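PDB 6RGN: DUF3120 domain-containing protein from Bordetella pertussis, which acts as a type III secretion effector whose N-terminal domain, the part crystallised here, targets membranes and probably does so by binding the lipid PIP2. Local coordinates for residues R86-S91 against Q97-L102; N107-E110 against R115-A118; R53-N58 against D132-Q137. All blocks are in the same frame, centred on the assembly; numbering follows the deposited sequence.

In the fold
Interaction 1 joins the consecutive helices 76-90 and 96-112; further along the second of these, interaction 2 joins it to the short helix 114-120. Their centres lie 19 Å apart, on opposite sides of the chain's centre, and their nearest atoms are about 5 Å apart. Interaction 3 brings the loop before helix 61-65 onto helix 124-140, so that in sequence it encloses the other two. It touches interaction 1: Leu99 CD2 is 3.5 Å from Lys135 N, and Gln89 NE2 makes a weak hydrogen bond to Glu56 O. Interaction 2, 21 Å from it between centres, holds a sulfate at Arg115; Lys135 in interaction 3 reaches another only weakly.

Interaction 1: residues R86-S91 against Q97-L102; sequences RQFQAS and QQLRDL
Leu99 lays one of its methyls, CD1, on the ring of Phe88 in a CH-pi contact. The phenylalanine has CG anti to its backbone N (chi1 -179°), which swings the ring out from helix 76-90 alongside helix 96-112. Leu99 CD1 then sits almost exactly above the ring centre, 4.1 Å from the centroid. The rest of the leucine follows the ring round: CB lies 3.9 Å from Phe88 CE1, while the second methyl, CD2, approaches Phe88 CZ. Gln98 CB comes in near the ring plane, at the edge, so the aromatic group meets one neighbour over its face and another at its rim.

The two helices form an antiparallel hairpin, the axes of their segments 86-90 and 97-102 approaching to 9.1 Å with directions 162° from each other, and are two of the longer members of this helical bundle. Leu99 also touches Ile131 and Tyr134 of helix 124-140.

Toward the surface the packing becomes a meeting of two glutamines. Both chains bend at chi2, and Gln87 CG comes 3.6 Å from Gln98 CD, so an aliphatic carbon leans on an amide group. The amide planes are turned 60° apart, and the pair is held by van der Waals contact. Gln98 CG also packs 3.9 Å from the backbone atom Phe88 N.

Ser91 OG donates back to Phe88 O at 2.9 Å. On helix 76-90, Arg86 NH2 gives a 3.0 Å bond to Gln89 OE1, arriving on a lone pair in the carbonyl plane, though the bond is bent at the hydrogen. Arg86 NH1 pairs with Asp60 and Gln89 NE2 donates to Asn59 O, tying this side of the helix to Asn59 and Asp60, just ahead of helix 61-65.

Interaction 2: residues N107-E110 against R115-A118; sequences NHWE and REFA. With SO4 (sulfate ion), chain D.
Trp109 and Phe117 meet edge to face: the phenylalanine rim points at the six-membered ring of the indole, with planes 67° apart and centroids 4.9 Å apart. The closest approach, Trp109 CE3 to Phe117 CD2, is 3.6 Å, and CD2 stands off-centre above the indole.

A face of the same phenylalanine is covered by Glu110. With CG anti to the backbone N (chi1 -172°), CG lies over the ring centre, 3.8 Å from the centroid, and the extended chain beyond it lays the carboxylate flat along the ring. The charged end is answered by a salt bridge from Glu110 OE1 to Arg128.

Among polar links across the contact, Trp109 NE1 donates to Glu116 OE1 at 2.7 Å. The bond is bent and reaches the anti side of the carboxylate, somewhat out of its plane. Ser75 OG also bonds to this oxygen, which is therefore gripped from two partners.

The sulfate is held mainly by Arg115, with help from Glu116 N and Gln113 NE2. Backbone Arg115 N reaches O4 at 2.8 Å, and Glu116 N reaches O2 at 3.2 Å. A bend at chi3 (-67°) curls the guanidinium back, so that NE and NH2 both bond O1 at 2.9 Å, edge-on. This is an anion site at the N-terminal end of helix 114-120, combining the backbone amides of Arg115 and Glu116 with an arginine; the sulfate, probably from the crystallisation liquor, could at most mimic a phosphate, which is unproven.

Interaction 3: residues R53-N58 against D132-Q137; sequences RLLEPN and DAYKQQ. With SO4 (sulfate ion), chain C.
In Tyr134 and Leu55 alike, CG stands anti to the residue's own carbonyl carbon (chi1 -79° and -69°), and these torsions bring the tyrosine ring from helix 124-140 up against the leucine of the short 3-10 turn 53-55. Leu55 CB lies 3.7 Å from Tyr134 CE2, and the methyl CD1 adds a second touch 4.0 Å from Tyr134 CD2. The leucine approaches the ring at a slant.

Leu55 also packs on Leu102, Val85 and Phe88 of the hairpin and on Ile131, while Tyr134 touches Leu99, so the loop's leucine is inserted among three helices. At the far end of the ring, Tyr134 OH hydrogen-bonds to Met52 O. Glu56 N is 3.5 Å from Tyr134 OH, but at a poor angle, and it is spent instead on Arg53 O at 3.2 Å. Glu56 CG lies beside the hydroxyl at 3.9 Å.

On another side of the helix, Lys135 stretches out to a sulfate, with a weak bond of 3.4 Å from NZ to O4; His139 is a further ligand. The segments thus meet through an apolar patch, with the phenol oxygen of the buried tyrosine satisfied by the carbonyl of Met52, the residue just before Arg53.

Interaction 1: residues R86-S91 against Q97-L102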
loop_
_atom_site.group_PDB
_atom_site.type_symbol
_atom_site.label_atom_id
_atom_site.label_comp_id
_atom_site.label_asym_id
_atom_site.label_seq_id
_atom_site.Cartn_x
_atom_site.Cartn_y
_atom_site.Cartn_z
ATOM N N ARG A 86 -3.316 -4.441 -4.270
ATOM C CA ARG A 86 -3.840 -5.067 -5.522
ATOM C C ARG A 86 -5.383 -5.070 -5.556
ATOM O O ARG A 86 -5.993 -4.945 -6.659
ATOM C CB ARG A 86 -3.415 -6.525 -5.662
ATOM C CG ARG A 86 -1.921 -6.827 -5.640
ATOM C CD ARG A 86 -1.125 -5.798 -6.343
ATOM N NE ARG A 86 0.103 -6.282 -6.980
ATOM C CZ ARG A 86 0.876 -5.467 -7.708
ATOM N NH1 ARG A 86 1.974 -5.986 -8.273
ATOM N NH2 ARG A 86 0.566 -4.132 -7.770
ATOM N N GLN A 87 -6.015 -5.282 -4.407
ATOM C CA GLN A 87 -7.489 -5.314 -4.353
ATOM C C GLN A 87 -7.984 -3.894 -4.681
ATOM O O GLN A 87 -8.961 -3.774 -5.416
ATOM C CB GLN A 87 -7.986 -5.859 -3.000
ATOM C CG GLN A 87 -9.423 -6.343 -3.055
ATOM C CD GLN A 87 -9.556 -7.619 -3.848
ATOM O OE1 GLN A 87 -8.880 -8.596 -3.552
ATOM N NE2 GLN A 87 -10.407 -7.618 -4.855
ATOM N N PHE A 88 -7.413 -2.854 -4.078
ATOM C CA PHE A 88 -7.846 -1.474 -4.380
ATOM C C PHE A 88 -7.709 -1.206 -5.892
ATOM O O PHE A 88 -8.674 -0.773 -6.495
ATOM C CB PHE A 88 -7.173 -0.476 -3.459
ATOM C CG PHE A 88 -7.621 0.930 -3.741
ATOM C CD1 PHE A 88 -8.917 1.347 -3.488
ATOM C CD2 PHE A 88 -6.739 1.807 -4.311
ATOM C CE1 PHE A 88 -9.297 2.642 -3.768
ATOM C CE2 PHE A 88 -7.131 3.087 -4.623
ATOM C CZ PHE A 88 -8.426 3.504 -4.364
ATOM N N GLN A 89 -6.561 -1.556 -6.475
ATOM C CA GLN A 89 -6.243 -1.404 -7.915
ATOM C C GLN A 89 -7.255 -2.151 -8.768
ATOM O O GLN A 89 -7.661 -1.613 -9.826
ATOM C CB GLN A 89 -4.856 -1.984 -8.217
ATOM C CG GLN A 89 -3.771 -1.027 -7.764
ATOM C CD GLN A 89 -2.374 -1.555 -7.958
ATOM O OE1 GLN A 89 -2.108 -2.756 -7.758
ATOM N NE2 GLN A 89 -1.498 -0.690 -8.462
ATOM N N ALA A 90 -7.646 -3.352 -8.337
ATOM C CA ALA A 90 -8.465 -4.277 -9.149
ATOM C C ALA A 90 -9.747 -3.579 -9.636
ATOM O O ALA A 90 -10.062 -3.731 -10.813
ATOM C CB ALA A 90 -8.774 -5.510 -8.345
ATOM N N SER A 91 -10.374 -2.749 -8.790
ATOM C CA SER A 91 -11.626 -1.997 -9.124
ATOM C C SER A 91 -11.323 -0.745 -9.957
ATOM O O SER A 91 -12.258 -0.165 -10.509
ATOM C CB SER A 91 -12.391 -1.615 -7.917
ATOM O OG SER A 91 -11.525 -0.911 -7.063
ATOM N N GLN A 97 -13.898 1.715 1.016
ATOM C CA GLN A 97 -13.785 0.662 2.061
ATOM C C GLN A 97 -12.467 -0.094 1.876
ATOM O O GLN A 97 -11.735 -0.303 2.844
ATOM C CB GLN A 97 -14.957 -0.318 2.030
ATOM C CG GLN A 97 -15.076 -1.129 3.322
ATOM C CD GLN A 97 -15.713 -0.356 4.465
ATOM O OE1 GLN A 97 -15.170 0.613 4.984
ATOM N NE2 GLN A 97 -16.872 -0.809 4.930
ATOM N N GLN A 98 -12.137 -0.473 0.651
ATOM C CA GLN A 98 -10.844 -1.159 0.362
ATOM C C GLN A 98 -9.661 -0.228 0.693
ATOM O O GLN A 98 -8.581 -0.690 1.140
ATOM C CB GLN A 98 -10.977 -1.634 -1.080
ATOM C CG GLN A 98 -10.223 -2.910 -1.388
ATOM C CD GLN A 98 -10.560 -4.103 -0.525
ATOM O OE1 GLN A 98 -11.659 -4.634 -0.600
ATOM N NE2 GLN A 98 -9.610 -4.543 0.291
ATOM N N LEU A 99 -9.799 1.066 0.437
ATOM C CA LEU A 99 -8.680 2.022 0.617
ATOM C C LEU A 99 -8.403 2.133 2.110
ATOM O O LEU A 99 -7.201 2.159 2.509
ATOM C CB LEU A 99 -9.106 3.367 0.018
ATOM C CG LEU A 99 -8.017 4.430 -0.042
ATOM C CD1 LEU A 99 -6.705 3.916 -0.558
ATOM C CD2 LEU A 99 -8.469 5.613 -0.879
ATOM N N ARG A 100 -9.472 2.240 2.899
ATOM C CA ARG A 100 -9.419 2.199 4.381
ATOM C C ARG A 100 -8.690 0.929 4.845
ATOM O O ARG A 100 -7.775 1.047 5.677
ATOM C CB ARG A 100 -10.819 2.339 4.969
ATOM C CG ARG A 100 -11.299 3.784 4.904
ATOM C CD ARG A 100 -12.630 4.074 5.568
ATOM N NE ARG A 100 -12.973 5.495 5.478
ATOM C CZ ARG A 100 -14.159 5.957 5.823
ATOM N NH1 ARG A 100 -15.033 5.136 6.384
ATOM N NH2 ARG A 100 -14.433 7.249 5.749
ATOM N N ASP A 101 -9.015 -0.213 4.275
ATOM C CA ASP A 101 -8.415 -1.492 4.709
ATOM C C ASP A 101 -6.914 -1.422 4.478
ATOM O O ASP A 101 -6.158 -1.973 5.330
ATOM C CB ASP A 101 -8.933 -2.695 3.935
ATOM C CG ASP A 101 -10.410 -2.959 4.076
ATOM O OD1 ASP A 101 -10.995 -2.526 5.085
ATOM O OD2 ASP A 101 -10.984 -3.666 3.143
ATOM N N LEU A 102 -6.504 -0.888 3.309
ATOM C CA LEU A 102 -5.072 -0.740 3.004
ATOM C C LEU A 102 -4.381 0.139 4.059
ATOM O O LEU A 102 -3.266 -0.182 4.527
ATOM C CB LEU A 102 -4.904 -0.138 1.611
ATOM C CG LEU A 102 -3.480 0.258 1.311
ATOM C CD1 LEU A 102 -2.561 -0.941 1.520
ATOM C CD2 LEU A 102 -3.386 0.797 -0.127
#

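Interaction 2: residues N107-E110 against R115-A118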
loop_
_atom_site.group_PDB
_atom_site.type_symbol
_atom_site.label_atom_id
_atom_site.label_comp_id
_atom_site.label_asym_id
_atom_site.label_seq_id
_atom_site.Cartn_x
_atom_site.Cartn_y
_atom_site.Cartn_z
ATOM N N ASN A 107 -0.759 0.327 9.027
ATOM C CA ASN A 107 -0.561 0.541 10.475
ATOM C C ASN A 107 -0.249 -0.798 11.160
ATOM O O ASN A 107 0.688 -0.839 11.983
ATOM C CB ASN A 107 -1.797 1.155 11.105
ATOM C CG ASN A 107 -2.138 2.515 10.489
ATOM O OD1 ASN A 107 -1.260 3.168 9.915
ATOM N ND2 ASN A 107 -3.356 2.986 10.709
ATOM N N HIS A 108 -1.009 -1.867 10.841
ATOM C CA HIS A 108 -0.754 -3.200 11.442
ATOM C C HIS A 108 0.680 -3.654 11.133
ATOM O O HIS A 108 1.309 -4.255 12.020
ATOM C CB HIS A 108 -1.769 -4.223 10.983
ATOM C CG HIS A 108 -1.437 -5.596 11.484
ATOM N ND1 HIS A 108 -1.500 -5.916 12.836
ATOM C CD2 HIS A 108 -1.091 -6.747 10.847
ATOM C CE1 HIS A 108 -1.130 -7.178 13.022
ATOM N NE2 HIS A 108 -0.897 -7.711 11.833
ATOM N N TRP A 109 1.136 -3.469 9.900
ATOM C CA TRP A 109 2.506 -3.876 9.490
ATOM C C TRP A 109 3.545 -3.085 10.305
ATOM O O TRP A 109 4.508 -3.698 10.811
ATOM C CB TRP A 109 2.662 -3.707 7.979
ATOM C CG TRP A 109 3.997 -4.124 7.441
ATOM C CD1 TRP A 109 4.806 -5.114 7.916
ATOM C CD2 TRP A 109 4.734 -3.446 6.422
ATOM N NE1 TRP A 109 5.978 -5.149 7.227
ATOM C CE2 TRP A 109 5.981 -4.110 6.318
ATOM C CE3 TRP A 109 4.449 -2.375 5.565
ATOM C CZ2 TRP A 109 6.926 -3.737 5.373
ATOM C CZ3 TRP A 109 5.388 -2.012 4.640
ATOM C CH2 TRP A 109 6.611 -2.686 4.539
ATOM N N GLU A 110 3.368 -1.752 10.381
ATOM C CA GLU A 110 4.285 -0.872 11.134
ATOM C C GLU A 110 4.296 -1.253 12.607
ATOM O O GLU A 110 5.381 -1.237 13.159
ATOM C CB GLU A 110 3.946 0.589 10.928
ATOM C CG GLU A 110 4.971 1.575 11.509
ATOM C CD GLU A 110 4.569 3.018 11.159
ATOM O OE1 GLU A 110 3.464 3.203 10.553
ATOM O OE2 GLU A 110 5.372 3.946 11.431
ATOM N N ARG A 115 11.170 -4.445 12.365
ATOM C CA ARG A 115 12.462 -4.563 11.624
ATOM C C ARG A 115 12.157 -4.673 10.109
ATOM O O ARG A 115 12.818 -3.972 9.326
ATOM C CB ARG A 115 13.252 -5.766 12.101
ATOM C CG ARG A 115 13.695 -5.705 13.550
ATOM C CD ARG A 115 14.535 -6.927 13.873
ATOM N NE ARG A 115 13.769 -8.141 13.830
ATOM C CZ ARG A 115 14.267 -9.345 14.022
ATOM N NH1 ARG A 115 15.539 -9.514 14.344
ATOM N NH2 ARG A 115 13.462 -10.377 13.929
ATOM N N GLU A 116 11.135 -5.421 9.731
ATOM C CA GLU A 116 10.759 -5.570 8.289
ATOM C C GLU A 116 10.256 -4.236 7.741
ATOM O O GLU A 116 10.628 -3.887 6.588
ATOM C CB GLU A 116 9.644 -6.605 8.129
ATOM C CG GLU A 116 9.350 -7.074 6.709
ATOM C CD GLU A 116 8.150 -8.035 6.691
ATOM O OE1 GLU A 116 7.083 -7.627 7.192
ATOM O OE2 GLU A 116 8.244 -9.146 6.122
ATOM N N PHE A 117 9.444 -3.540 8.540
ATOM C CA PHE A 117 8.910 -2.196 8.178
ATOM C C PHE A 117 10.053 -1.199 7.906
ATOM O O PHE A 117 10.091 -0.462 6.884
ATOM C CB PHE A 117 7.922 -1.766 9.247
ATOM C CG PHE A 117 7.309 -0.458 8.822
ATOM C CD1 PHE A 117 7.973 0.749 9.069
ATOM C CD2 PHE A 117 6.180 -0.455 8.025
ATOM C CE1 PHE A 117 7.416 1.945 8.646
ATOM C CE2 PHE A 117 5.607 0.754 7.632
ATOM C CZ PHE A 117 6.273 1.928 7.863
ATOM N N ALA A 118 11.012 -1.131 8.844
ATOM C CA ALA A 118 12.139 -0.189 8.777
ATOM C C ALA A 118 12.966 -0.564 7.545
ATOM O O ALA A 118 13.531 0.311 6.858
ATOM C CB ALA A 118 12.979 -0.233 10.025
HETATM S S SO4 D . 10.221 -7.756 13.303
HETATM O O1 SO4 D . 11.018 -8.963 13.204
HETATM O O2 SO4 D . 9.918 -7.383 11.916
HETATM O O3 SO4 D . 9.021 -8.051 14.009
HETATM O O4 SO4 D . 10.919 -6.774 13.976
#

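Interaction 3: residues R53-N58 against D132-Q137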
loop_
_atom_site.group_PDB
_atom_site.type_symbol
_atom_site.label_atom_id
_atom_site.label_comp_id
_atom_site.label_asym_id
_atom_site.label_seq_id
_atom_site.Cartn_x
_atom_site.Cartn_y
_atom_site.Cartn_z
ATOM N N ARG A 53 0.370 7.820 -8.645
ATOM C CA ARG A 53 0.795 6.762 -9.604
ATOM C C ARG A 53 0.881 5.443 -8.834
ATOM O O ARG A 53 0.616 4.426 -9.437
ATOM C CB ARG A 53 2.102 7.080 -10.334
ATOM C CG ARG A 53 3.339 6.904 -9.471
ATOM C CD ARG A 53 4.608 7.451 -10.122
ATOM N NE ARG A 53 5.664 7.001 -9.227
ATOM C CZ ARG A 53 5.982 7.575 -8.073
ATOM N NH1 ARG A 53 5.349 8.664 -7.657
ATOM N NH2 ARG A 53 6.922 7.043 -7.311
ATOM N N LEU A 54 1.138 5.478 -7.525
ATOM C CA LEU A 54 1.385 4.264 -6.739
ATOM C C LEU A 54 0.128 3.393 -6.611
ATOM O O LEU A 54 0.307 2.168 -6.338
ATOM C CB LEU A 54 1.964 4.616 -5.373
ATOM C CG LEU A 54 3.414 5.090 -5.378
ATOM C CD1 LEU A 54 3.863 5.391 -3.964
ATOM C CD2 LEU A 54 4.343 4.059 -6.020
ATOM N N LEU A 55 -1.081 3.929 -6.804
ATOM C CA LEU A 55 -2.262 3.054 -6.773
ATOM C C LEU A 55 -2.998 3.059 -8.109
ATOM O O LEU A 55 -4.097 2.459 -8.153
ATOM C CB LEU A 55 -3.171 3.494 -5.641
ATOM C CG LEU A 55 -2.610 3.236 -4.240
ATOM C CD1 LEU A 55 -3.512 3.950 -3.269
ATOM C CD2 LEU A 55 -2.555 1.747 -3.991
ATOM N N GLU A 56 -2.434 3.677 -9.132
ATOM C CA GLU A 56 -2.866 3.486 -10.536
ATOM C C GLU A 56 -2.867 1.982 -10.793
ATOM O O GLU A 56 -1.944 1.301 -10.339
ATOM C CB GLU A 56 -1.962 4.253 -11.493
ATOM C CG GLU A 56 -2.537 5.620 -11.797
ATOM C CD GLU A 56 -1.600 6.681 -12.342
ATOM O OE1 GLU A 56 -0.691 6.344 -13.167
ATOM O OE2 GLU A 56 -1.797 7.873 -11.942
ATOM N N PRO A 57 -3.932 1.424 -11.428
ATOM C CA PRO A 57 -4.151 -0.014 -11.395
ATOM C C PRO A 57 -3.015 -0.846 -11.961
ATOM O O PRO A 57 -2.759 -1.835 -11.338
ATOM C CB PRO A 57 -5.439 -0.185 -12.207
ATOM C CG PRO A 57 -6.159 1.033 -11.785
ATOM C CD PRO A 57 -5.117 2.129 -11.958
ATOM N N ASN A 58 -2.317 -0.379 -12.994
ATOM C CA ASN A 58 -1.179 -1.105 -13.581
ATOM C C ASN A 58 0.139 -0.919 -12.819
ATOM O O ASN A 58 1.062 -1.597 -13.196
ATOM C CB ASN A 58 -1.002 -0.709 -15.048
ATOM C CG ASN A 58 -2.123 -1.278 -15.882
ATOM O OD1 ASN A 58 -2.837 -2.182 -15.398
ATOM N ND2 ASN A 58 -2.340 -0.742 -17.089
ATOM N N ASP A 132 -4.357 9.257 0.735
ATOM C CA ASP A 132 -5.061 10.501 1.120
ATOM C C ASP A 132 -5.629 11.178 -0.136
ATOM O O ASP A 132 -6.751 11.715 -0.076
ATOM C CB ASP A 132 -4.127 11.488 1.820
ATOM C CG ASP A 132 -3.886 11.091 3.279
ATOM O OD1 ASP A 132 -4.748 10.369 3.818
ATOM O OD2 ASP A 132 -2.843 11.509 3.846
ATOM N N ALA A 133 -4.886 11.142 -1.242
ATOM C CA ALA A 133 -5.296 11.807 -2.501
ATOM C C ALA A 133 -6.515 11.068 -3.101
ATOM O O ALA A 133 -7.423 11.709 -3.655
ATOM C CB ALA A 133 -4.130 11.808 -3.482
ATOM N N TYR A 134 -6.468 9.746 -3.130
ATOM C CA TYR A 134 -7.628 8.944 -3.591
ATOM C C TYR A 134 -8.763 9.067 -2.591
ATOM O O TYR A 134 -9.902 9.160 -3.033
ATOM C CB TYR A 134 -7.299 7.461 -3.779
ATOM C CG TYR A 134 -6.589 7.228 -5.068
ATOM C CD1 TYR A 134 -7.274 7.101 -6.261
ATOM C CD2 TYR A 134 -5.224 7.038 -5.056
ATOM C CE1 TYR A 134 -6.591 6.847 -7.445
ATOM C CE2 TYR A 134 -4.533 6.868 -6.233
ATOM C CZ TYR A 134 -5.210 6.722 -7.413
ATOM O OH TYR A 134 -4.458 6.445 -8.525
ATOM N N LYS A 135 -8.491 9.095 -1.286
ATOM C CA LYS A 135 -9.605 9.435 -0.356
ATOM C C LYS A 135 -10.276 10.752 -0.752
ATOM O O LYS A 135 -11.489 10.742 -0.771
ATOM C CB LYS A 135 -9.203 9.481 1.112
ATOM C CG LYS A 135 -8.938 8.111 1.718
ATOM C CD LYS A 135 -8.485 8.203 3.169
ATOM C CE LYS A 135 -8.132 6.854 3.779
ATOM N NZ LYS A 135 -8.261 6.978 5.252
ATOM N N GLN A 136 -9.539 11.846 -0.987
ATOM C CA GLN A 136 -10.109 13.169 -1.364
ATOM C C GLN A 136 -10.966 13.001 -2.625
ATOM O O GLN A 136 -12.100 13.491 -2.669
ATOM C CB GLN A 136 -8.976 14.178 -1.575
ATOM C CG GLN A 136 -9.434 15.494 -2.192
ATOM C CD GLN A 136 -8.273 16.398 -2.535
ATOM O OE1 GLN A 136 -7.154 16.144 -2.113
ATOM N NE2 GLN A 136 -8.537 17.496 -3.240
ATOM N N GLN A 137 -10.418 12.365 -3.645
ATOM C CA GLN A 137 -11.100 12.159 -4.949
ATOM C C GLN A 137 -12.409 11.379 -4.757
ATOM O O GLN A 137 -13.389 11.687 -5.472
ATOM C CB GLN A 137 -10.174 11.374 -5.868
ATOM C CG GLN A 137 -10.730 11.126 -7.253
ATOM C CD GLN A 137 -9.586 10.814 -8.186
ATOM O OE1 GLN A 137 -8.991 11.729 -8.786
ATOM N NE2 GLN A 137 -9.307 9.524 -8.370
HETATM S S SO4 C . -10.872 10.443 5.942
HETATM O O1 SO4 C . -10.777 11.504 4.975
HETATM O O2 SO4 C . -11.616 9.346 5.366
HETATM O O3 SO4 C . -11.540 10.924 7.120
HETATM O O4 SO4 C . -9.559 9.987 6.286
#